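Local coordinates for beta-lactamase (Chitinophaga pinensis, PDB 6N36), which probably hydrolyses the amide bond of beta-lactam rings as a metallo-beta-lactamase carrying two zinc ions in its active site, at residues G38-T43 and L221-H226; M150-R155 and N165-D170. One frame throughout, in Å; residues are numbered along the deposited sequence.

Interaction 1 of 2, residues G38-T43 and L221-H226. With ZN (zinc ion), chain B.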
loop_
_atom_site.group_PDB
_atom_site.type_symbol
_atom_site.label_atom_id
_atom_site.label_comp_id
_atom_site.label_asym_id
_atom_site.label_seq_id
_atom_site.Cartn_x
_atom_site.Cartn_y
_atom_site.Cartn_z
ATOM N N GLY A 38 4.770 1.860 -5.054
ATOM C CA GLY A 38 4.023 0.684 -5.481
ATOM C C GLY A 38 2.538 1.024 -5.573
ATOM O O GLY A 38 1.945 1.489 -4.604
ATOM N N MET A 39 1.954 0.773 -6.734
ATOM C CA MET A 39 0.526 0.984 -7.059
ATOM C C MET A 39 0.159 -0.261 -7.819
ATOM O O MET A 39 0.890 -0.629 -8.732
ATOM C CB MET A 39 0.255 2.209 -7.912
ATOM C CG MET A 39 0.796 3.454 -7.274
ATOM S SD MET A 39 0.746 4.883 -8.349
ATOM C CE MET A 39 2.285 5.657 -7.815
ATOM N N PHE A 40 -0.862 -0.951 -7.344
ATOM C CA PHE A 40 -1.166 -2.305 -7.809
ATOM C C PHE A 40 -2.575 -2.325 -8.379
ATOM O O PHE A 40 -3.502 -1.778 -7.777
ATOM C CB PHE A 40 -0.992 -3.283 -6.663
ATOM C CG PHE A 40 0.362 -3.137 -6.007
ATOM C CD1 PHE A 40 1.469 -3.726 -6.578
ATOM C CD2 PHE A 40 0.508 -2.398 -4.850
ATOM C CE1 PHE A 40 2.713 -3.608 -5.973
ATOM C CE2 PHE A 40 1.752 -2.283 -4.258
ATOM C CZ PHE A 40 2.844 -2.836 -4.858
ATOM N N LEU A 41 -2.714 -2.954 -9.533
ATOM C CA LEU A 41 -4.007 -3.041 -10.249
ATOM C C LEU A 41 -4.412 -4.499 -10.314
ATOM O O LEU A 41 -3.616 -5.325 -10.785
ATOM C CB LEU A 41 -3.865 -2.466 -11.664
ATOM C CG LEU A 41 -5.148 -2.491 -12.486
ATOM C CD1 LEU A 41 -6.142 -1.473 -11.999
ATOM C CD2 LEU A 41 -4.776 -2.321 -13.962
ATOM N N ILE A 42 -5.602 -4.833 -9.816
ATOM C CA ILE A 42 -6.170 -6.195 -9.923
ATOM C C ILE A 42 -7.360 -6.083 -10.866
ATOM O O ILE A 42 -8.287 -5.331 -10.592
ATOM C CB ILE A 42 -6.597 -6.689 -8.555
ATOM C CG1 ILE A 42 -5.414 -6.771 -7.602
ATOM C CG2 ILE A 42 -7.336 -8.026 -8.692
ATOM C CD1 ILE A 42 -5.834 -6.945 -6.216
ATOM N N THR A 43 -7.309 -6.797 -11.970
ATOM C CA THR A 43 -8.313 -6.671 -13.047
ATOM C C THR A 43 -9.335 -7.787 -12.900
ATOM O O THR A 43 -8.941 -8.917 -12.605
ATOM C CB THR A 43 -7.677 -6.678 -14.414
ATOM O OG1 THR A 43 -6.937 -7.901 -14.643
ATOM C CG2 THR A 43 -6.771 -5.478 -14.588
ATOM N N LEU A 221 4.035 -15.030 -2.987
ATOM C CA LEU A 221 4.720 -13.857 -3.570
ATOM C C LEU A 221 4.455 -12.651 -2.651
ATOM O O LEU A 221 3.386 -12.593 -2.092
ATOM C CB LEU A 221 4.163 -13.554 -4.955
ATOM C CG LEU A 221 4.065 -14.717 -5.939
ATOM C CD1 LEU A 221 3.549 -14.192 -7.270
ATOM C CD2 LEU A 221 5.424 -15.396 -6.105
ATOM N N TRP A 222 5.381 -11.717 -2.588
ATOM C CA TRP A 222 5.116 -10.464 -1.825
ATOM C C TRP A 222 5.647 -9.245 -2.541
ATOM O O TRP A 222 6.696 -9.329 -3.145
ATOM C CB TRP A 222 5.597 -10.543 -0.374
ATOM C CG TRP A 222 7.082 -10.487 -0.151
ATOM C CD1 TRP A 222 8.006 -11.481 -0.356
ATOM C CD2 TRP A 222 7.815 -9.377 0.395
ATOM N NE1 TRP A 222 9.263 -11.032 -0.030
ATOM C CE2 TRP A 222 9.173 -9.755 0.467
ATOM C CE3 TRP A 222 7.444 -8.102 0.851
ATOM C CZ2 TRP A 222 10.164 -8.906 0.957
ATOM C CZ3 TRP A 222 8.420 -7.289 1.373
ATOM C CH2 TRP A 222 9.763 -7.676 1.399
ATOM N N LEU A 223 4.961 -8.130 -2.303
ATOM C CA LEU A 223 5.419 -6.799 -2.753
ATOM C C LEU A 223 5.031 -5.837 -1.636
ATOM O O LEU A 223 4.371 -6.218 -0.696
ATOM C CB LEU A 223 4.811 -6.395 -4.100
ATOM C CG LEU A 223 5.185 -7.299 -5.299
ATOM C CD1 LEU A 223 4.206 -8.437 -5.417
ATOM C CD2 LEU A 223 5.216 -6.520 -6.582
ATOM N N ALA A 224 5.514 -4.627 -1.737
ATOM C CA ALA A 224 5.323 -3.612 -0.685
ATOM C C ALA A 224 5.208 -2.237 -1.338
ATOM O O ALA A 224 5.406 -2.095 -2.530
ATOM C CB ALA A 224 6.495 -3.674 0.280
ATOM N N PRO A 225 4.861 -1.203 -0.545
ATOM C CA PRO A 225 4.572 0.104 -1.097
ATOM C C PRO A 225 5.795 0.868 -1.596
ATOM O O PRO A 225 5.577 1.803 -2.320
ATOM C CB PRO A 225 3.924 0.853 0.070
ATOM C CG PRO A 225 3.326 -0.217 0.926
ATOM C CD PRO A 225 4.340 -1.334 0.844
ATOM N N HIS A 226 6.995 0.518 -1.136
ATOM C CA HIS A 226 8.237 1.166 -1.580
ATOM C C HIS A 226 9.130 0.098 -2.197
ATOM O O HIS A 226 9.379 -0.925 -1.556
ATOM C CB HIS A 226 8.933 1.874 -0.423
ATOM C CG HIS A 226 8.225 3.104 0.017
ATOM N ND1 HIS A 226 8.379 4.343 -0.638
ATOM C CD2 HIS A 226 7.311 3.289 0.992
ATOM C CE1 HIS A 226 7.621 5.235 -0.026
ATOM N NE2 HIS A 226 6.949 4.633 0.956
HETATM ZN ZN ZN B . 5.511 5.619 2.077
HETATM O O HOH W 1 5.666 4.737 3.886
#
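The F40 ring presents its edge to A224: CZ lies 3.5 Å from A224 O, and that oxygen sits near the ring plane, where the positively polarised C-H rim meets it. L223 meets the same end of the ring obliquely, with CD2 3.9 Å and CB 4.0 Å from F40 CE1. F40 CG stands anti to its carbonyl carbon (chi1 -52°), which sends the ring out from strand 40-42 toward 221-226. The second flat group is the H226 imidazole, gripped at two points of its rim: NE2 binds a zinc ion at 2.1 Å, while ND1 is hydrogen-bonded to D36, which fixes the rotation of the ring and may make it a stronger donor to the metal. The H88 ring meets it nearly at right angles. A water lies 2.0 Å from the zinc ion, and D87 and H88 complete the protein ligands. Between the two rings the backbones join through one nearly straight hydrogen bond (172°), G38 N to P225 O at 2.9 Å, with the donor 47° out of the carbonyl plane. This buried contact ties the backbone at G38, next to strand 40-42, to the histidine-bearing loop after strand 221-223, at the dinuclear zinc site of the metallo-beta-lactamase fold.

Interaction 2 of 2, residues M150-R155 and N165-D170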
loop_
_atom_site.group_PDB
_atom_site.type_symbol
_atom_site.label_atom_id
_atom_site.label_comp_id
_atom_site.label_asym_id
_atom_site.label_seq_id
_atom_site.Cartn_x
_atom_site.Cartn_y
_atom_site.Cartn_z
ATOM N N MET A 150 -12.595 -12.220 -7.566
ATOM C CA MET A 150 -11.461 -11.957 -6.652
ATOM C C MET A 150 -11.965 -11.813 -5.227
ATOM O O MET A 150 -13.046 -11.225 -4.997
ATOM C CB MET A 150 -10.709 -10.670 -7.035
ATOM C CG MET A 150 -9.908 -10.857 -8.233
ATOM S SD MET A 150 -8.627 -12.094 -8.206
ATOM C CE MET A 150 -7.717 -11.444 -6.804
ATOM N N LYS A 151 -11.148 -12.322 -4.320
ATOM C CA LYS A 151 -11.345 -12.172 -2.861
ATOM C C LYS A 151 -10.047 -11.645 -2.253
ATOM O O LYS A 151 -9.028 -12.329 -2.280
ATOM C CB LYS A 151 -11.736 -13.510 -2.224
ATOM C CG LYS A 151 -11.932 -13.399 -0.729
ATOM C CD LYS A 151 -12.573 -14.605 -0.056
ATOM C CE LYS A 151 -12.682 -14.384 1.444
ATOM N NZ LYS A 151 -13.711 -15.254 2.072
ATOM N N ILE A 152 -10.104 -10.426 -1.763
ATOM C CA ILE A 152 -8.957 -9.782 -1.104
ATOM C C ILE A 152 -9.252 -9.722 0.392
ATOM O O ILE A 152 -10.295 -9.178 0.771
ATOM C CB ILE A 152 -8.781 -8.374 -1.683
ATOM C CG1 ILE A 152 -8.505 -8.383 -3.183
ATOM C CG2 ILE A 152 -7.702 -7.652 -0.889
ATOM C CD1 ILE A 152 -8.759 -7.014 -3.791
ATOM N N VAL A 153 -8.336 -10.232 1.195
ATOM C CA VAL A 153 -8.461 -10.125 2.668
ATOM C C VAL A 153 -7.557 -9.011 3.221
ATOM O O VAL A 153 -6.374 -8.971 2.854
ATOM C CB VAL A 153 -8.172 -11.473 3.325
ATOM C CG1 VAL A 153 -8.221 -11.310 4.840
ATOM C CG2 VAL A 153 -9.148 -12.533 2.845
ATOM N N MET A 154 -8.128 -8.093 3.986
ATOM C CA MET A 154 -7.348 -7.013 4.660
ATOM C C MET A 154 -6.859 -7.537 6.017
ATOM O O MET A 154 -7.677 -8.201 6.731
ATOM C CB MET A 154 -8.173 -5.744 4.851
ATOM C CG MET A 154 -7.324 -4.613 5.401
ATOM S SD MET A 154 -7.293 -4.628 7.264
ATOM C CE MET A 154 -8.722 -3.626 7.564
ATOM N N ARG A 155 -5.578 -7.365 6.336
ATOM C CA ARG A 155 -5.083 -7.669 7.686
ATOM C C ARG A 155 -4.575 -6.380 8.310
ATOM O O ARG A 155 -3.773 -5.694 7.659
ATOM C CB ARG A 155 -4.016 -8.759 7.708
ATOM C CG ARG A 155 -4.459 -10.116 7.178
ATOM C CD ARG A 155 -5.598 -10.729 7.948
ATOM N NE ARG A 155 -5.472 -10.707 9.390
ATOM C CZ ARG A 155 -4.959 -11.687 10.138
ATOM N NH1 ARG A 155 -4.444 -12.770 9.573
ATOM N NH2 ARG A 155 -4.867 -11.509 11.445
ATOM N N ASN A 165 -2.257 -1.407 6.898
ATOM C CA ASN A 165 -2.790 -2.751 6.642
ATOM C C ASN A 165 -2.136 -3.354 5.400
ATOM O O ASN A 165 -1.566 -2.632 4.528
ATOM C CB ASN A 165 -4.302 -2.728 6.559
ATOM C CG ASN A 165 -4.927 -1.733 5.620
ATOM O OD1 ASN A 165 -6.082 -1.432 5.776
ATOM N ND2 ASN A 165 -4.279 -1.341 4.534
ATOM N N SER A 166 -2.175 -4.674 5.351
ATOM C CA SER A 166 -1.687 -5.460 4.194
ATOM C C SER A 166 -2.905 -6.120 3.547
ATOM O O SER A 166 -3.980 -6.248 4.208
ATOM C CB SER A 166 -0.683 -6.513 4.637
ATOM O OG SER A 166 0.416 -5.893 5.301
ATOM N N PHE A 167 -2.710 -6.646 2.333
ATOM C CA PHE A 167 -3.762 -7.326 1.571
ATOM C C PHE A 167 -3.216 -8.662 1.077
ATOM O O PHE A 167 -2.084 -8.745 0.575
ATOM C CB PHE A 167 -4.249 -6.467 0.392
ATOM C CG PHE A 167 -4.806 -5.144 0.832
ATOM C CD1 PHE A 167 -6.075 -5.063 1.384
ATOM C CD2 PHE A 167 -4.058 -3.978 0.703
ATOM C CE1 PHE A 167 -6.586 -3.859 1.815
ATOM C CE2 PHE A 167 -4.574 -2.763 1.134
ATOM C CZ PHE A 167 -5.839 -2.691 1.673
ATOM N N LEU A 168 -4.023 -9.707 1.275
ATOM C CA LEU A 168 -3.700 -11.081 0.814
ATOM C C LEU A 168 -4.778 -11.480 -0.187
ATOM O O LEU A 168 -6.000 -11.295 0.085
ATOM C CB LEU A 168 -3.768 -12.049 2.004
ATOM C CG LEU A 168 -2.574 -12.126 2.947
ATOM C CD1 LEU A 168 -3.052 -12.802 4.252
ATOM C CD2 LEU A 168 -1.458 -12.995 2.367
ATOM N N PHE A 169 -4.358 -12.105 -1.269
ATOM C CA PHE A 169 -5.312 -12.566 -2.306
ATOM C C PHE A 169 -4.636 -13.592 -3.192
ATOM O O PHE A 169 -3.423 -13.538 -3.487
ATOM C CB PHE A 169 -5.863 -11.405 -3.158
ATOM C CG PHE A 169 -4.819 -10.463 -3.710
ATOM C CD1 PHE A 169 -4.324 -9.449 -2.916
ATOM C CD2 PHE A 169 -4.286 -10.622 -4.965
ATOM C CE1 PHE A 169 -3.354 -8.604 -3.401
ATOM C CE2 PHE A 169 -3.291 -9.789 -5.446
ATOM C CZ PHE A 169 -2.825 -8.780 -4.655
ATOM N N ASP A 170 -5.472 -14.469 -3.725
ATOM C CA ASP A 170 -5.054 -15.472 -4.731
ATOM C C ASP A 170 -5.231 -14.913 -6.143
ATOM O O ASP A 170 -6.286 -14.280 -6.432
ATOM C CB ASP A 170 -5.866 -16.760 -4.587
ATOM C CG ASP A 170 -5.557 -17.524 -3.309
ATOM O OD1 ASP A 170 -4.528 -17.228 -2.634
ATOM O OD2 ASP A 170 -6.354 -18.448 -2.983
HETATM O O HOH W 2 -8.097 -14.896 -2.687
HETATM O O HOH W 3 -8.800 -14.183 -5.243
#
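M150 begins the first arm of an antiparallel beta hairpin, and its bent side chain curls across to the far strand: CE lies 3.2 Å from D170 O and 4.0 Å from F169 CD2. At K151 direct pairing gives way to water. One water links K151 O to D170 N, another K151 N to D170 O, spanning the gap where the strands part. I152 faces the interior, its CG2 3.8 Å from F167 CD1 and its CG1 alongside F169 CB, between two phenylalanines. V153 forms a hydrogen-bonded pair with L168, V153 N to L168 O at 2.8 Å and L168 N back to V153 O. M154, on the same face as I152, lays CG 3.7 Å from F167 CE1, and its sulfur turns across N165. R155 pairs with S166 through two more backbone bonds, while its guanidinium leaves the hairpin for a salt bridge with D141. With CG between the backbone N and the carbonyl carbon (chi1 52°), the N165 amide reaches the M154 side chain: ND2 bonds to T81 O, while OD1 stands 3.4 Å from M154 CG.

From the N terminus, the chain lays down strands 23-26, 29-31 and 40-42 of the seven-stranded sheet. It then adds strands 48-51, 76-80, 102-106 and 137-139 and crosses to the five-stranded sheet, where interaction 2 closes a hairpin over the nine residues 156-164. After strand 177-182 and helix 203-215 the chain reaches 221-226 and closes the longer loop of interaction 1, which encloses the hairpin. Interaction 1 reaches from strand 40-42 to 221-223, an outermost strand of the five-stranded sheet that holds both strands of interaction 2. I42 packs on the latter, CD1 3.8 Å from I152 CD1, and touches M150 and F169. The two sheets meet face to face in a shared core.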